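Local structure of methyltransferase (Pectobacterium atrosepticum SCRI1043, 2P7I) at residues B[46-51]-B[58-63]. The protein probably transfers methyl groups from S-adenosylmethionine to an acceptor that is not known. Numbering follows the deposited sequence.
Sequences LLELGS and SRLQEH
L60, on the inner face of helix 55-60, extends toward strand 46-49 and meets L46 and E48, the two residues whose side chains point from the strand toward the helix. The apolar part is leucine on leucine: the closest approach is 3.9 Å, between CD1 of L60 and CD2 of L46, and the two side chains cross at about a right angle. CD1 of L46 also lies near both methyls of L60, about 4.3 Å from CD1 and from CD2. Leucine suits both places, being long enough to bridge backbones that stay 8.7 Å apart between the CA atoms of L46 and L60. In L60 the CG stands anti to the carbonyl carbon (chi1 -69°), which sends the branched end toward the strand.

The same CD1 also touches E48, 4.2 Å from its carboxylate carbon CD. This is van der Waals contact. With its CG anti to the backbone N (chi1 180°) and the chain extended beyond, E48 carries its carboxylate past the leucine. Glutamate thus combines an aliphatic stem beside L60 with a polar end whose oxygens are both hydrogen-bonded in this crystal: OE1 to OG1 of T57, in the same helix, and OE2 to O1 of a bound Tris, probably from the crystallisation liquor, which G50 O also holds. The positive phi of G50 (80°) favours glycine.

Strand 46-49, helix 55-60 and strand 67-71 form a beta-alpha-beta unit of the Rossmann-like methyltransferase fold. The sequence E48-L49-G50-S51, running from the strand's end into the loop, resembles the start of the glycine-containing motif where relatives bind S-adenosylmethionine; the Tris probably marks that pocket.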
loop_
_atom_site.group_PDB
_atom_site.type_symbol
_atom_site.label_atom_id
_atom_site.label_comp_id
_atom_site.label_asym_id
_atom_site.label_seq_id
_atom_site.Cartn_x
_atom_site.Cartn_y
_atom_site.Cartn_z
ATOM N N LEU B 46 21.895 16.508 22.470
ATOM C CA LEU B 46 21.265 15.248 22.142
ATOM C C LEU B 46 21.498 14.244 23.245
ATOM O O LEU B 46 22.558 14.237 23.876
ATOM C CB LEU B 46 21.806 14.720 20.812
ATOM C CG LEU B 46 21.217 13.396 20.301
ATOM C CD1 LEU B 46 21.038 13.402 18.802
ATOM C CD2 LEU B 46 22.103 12.257 20.730
ATOM N N LEU B 47 20.484 13.410 23.483
ATOM C CA LEU B 47 20.562 12.275 24.376
ATOM C C LEU B 47 20.373 10.992 23.551
ATOM O O LEU B 47 19.378 10.860 22.839
ATOM C CB LEU B 47 19.479 12.370 25.460
ATOM C CG LEU B 47 19.298 11.198 26.436
ATOM C CD1 LEU B 47 20.478 10.959 27.381
ATOM C CD2 LEU B 47 17.983 11.416 27.265
ATOM N N GLU B 48 21.317 10.059 23.653
ATOM C CA GLU B 48 21.238 8.759 22.972
ATOM C C GLU B 48 21.000 7.664 24.004
ATOM O O GLU B 48 21.882 7.342 24.816
ATOM C CB GLU B 48 22.482 8.462 22.132
ATOM C CG GLU B 48 22.399 7.103 21.432
ATOM C CD GLU B 48 23.653 6.690 20.669
ATOM O OE1 GLU B 48 24.757 7.227 20.910
ATOM O OE2 GLU B 48 23.517 5.761 19.846
ATOM N N LEU B 49 19.784 7.132 23.996
ATOM C CA LEU B 49 19.384 6.093 24.928
ATOM C C LEU B 49 19.709 4.735 24.340
ATOM O O LEU B 49 19.225 4.389 23.269
ATOM C CB LEU B 49 17.886 6.215 25.226
ATOM C CG LEU B 49 17.521 7.473 26.017
ATOM C CD1 LEU B 49 16.016 7.675 26.076
ATOM C CD2 LEU B 49 18.147 7.370 27.411
ATOM N N GLY B 50 20.538 3.968 25.044
ATOM C CA GLY B 50 20.988 2.652 24.581
ATOM C C GLY B 50 22.109 2.759 23.579
ATOM O O GLY B 50 22.007 2.247 22.482
ATOM N N SER B 51 23.178 3.439 23.952
ATOM C CA SER B 51 24.248 3.794 23.001
ATOM C C SER B 51 25.180 2.620 22.698
ATOM O O SER B 51 26.008 2.667 21.765
ATOM C CB SER B 51 25.038 4.974 23.543
ATOM O OG SER B 51 25.291 4.802 24.929
ATOM N N SER B 58 28.888 7.701 16.793
ATOM C CA SER B 58 29.923 8.278 15.945
ATOM C C SER B 58 29.314 9.029 14.766
ATOM O O SER B 58 29.834 10.064 14.340
ATOM C CB SER B 58 30.898 7.211 15.470
ATOM O OG SER B 58 30.254 6.277 14.638
ATOM N N ARG B 59 28.177 8.543 14.265
ATOM C CA ARG B 59 27.486 9.239 13.195
ATOM C C ARG B 59 26.774 10.487 13.708
ATOM O O ARG B 59 26.722 11.517 13.030
ATOM C CB ARG B 59 26.494 8.297 12.529
ATOM C CG ARG B 59 27.190 7.128 11.902
ATOM C CD ARG B 59 26.248 6.309 11.133
ATOM N NE ARG B 59 26.920 5.176 10.498
ATOM C CZ ARG B 59 27.472 5.182 9.285
ATOM N NH1 ARG B 59 27.447 6.256 8.500
ATOM N NH2 ARG B 59 28.031 4.074 8.842
ATOM N N LEU B 60 26.207 10.377 14.904
ATOM C CA LEU B 60 25.572 11.505 15.544
ATOM C C LEU B 60 26.545 12.637 15.891
ATOM O O LEU B 60 26.173 13.816 15.872
ATOM C CB LEU B 60 24.839 11.016 16.790
ATOM C CG LEU B 60 23.611 10.132 16.542
ATOM C CD1 LEU B 60 23.059 9.744 17.901
ATOM C CD2 LEU B 60 22.554 10.836 15.626
ATOM N N GLN B 61 27.789 12.272 16.204
ATOM C CA GLN B 61 28.848 13.250 16.467
ATOM C C GLN B 61 29.149 14.168 15.282
ATOM O O GLN B 61 29.661 15.279 15.467
ATOM C CB GLN B 61 30.132 12.546 16.895
ATOM C CG GLN B 61 30.088 12.038 18.318
ATOM C CD GLN B 61 31.446 11.554 18.792
ATOM O OE1 GLN B 61 31.918 10.488 18.388
ATOM N NE2 GLN B 61 32.082 12.342 19.653
ATOM N N GLU B 62 28.833 13.723 14.070
ATOM C CA GLU B 62 28.915 14.618 12.922
ATOM C C GLU B 62 27.863 15.727 13.002
ATOM O O GLU B 62 27.978 16.721 12.300
ATOM C CB GLU B 62 28.782 13.854 11.602
ATOM C CG GLU B 62 29.836 12.770 11.402
ATOM C CD GLU B 62 31.249 13.261 11.711
ATOM O OE1 GLU B 62 31.670 14.284 11.120
ATOM O OE2 GLU B 62 31.929 12.635 12.558
ATOM N N HIS B 63 26.855 15.584 13.861
ATOM C CA HIS B 63 25.785 16.574 13.939
ATOM C C HIS B 63 25.699 17.376 15.224
ATOM O O HIS B 63 25.098 18.455 15.230
ATOM C CB HIS B 63 24.442 15.878 13.695
ATOM C CG HIS B 63 24.267 15.458 12.278
ATOM N ND1 HIS B 63 24.828 14.303 11.775
ATOM C CD2 HIS B 63 23.652 16.065 11.241
ATOM C CE1 HIS B 63 24.551 14.210 10.486
ATOM N NE2 HIS B 63 23.836 15.265 10.138
#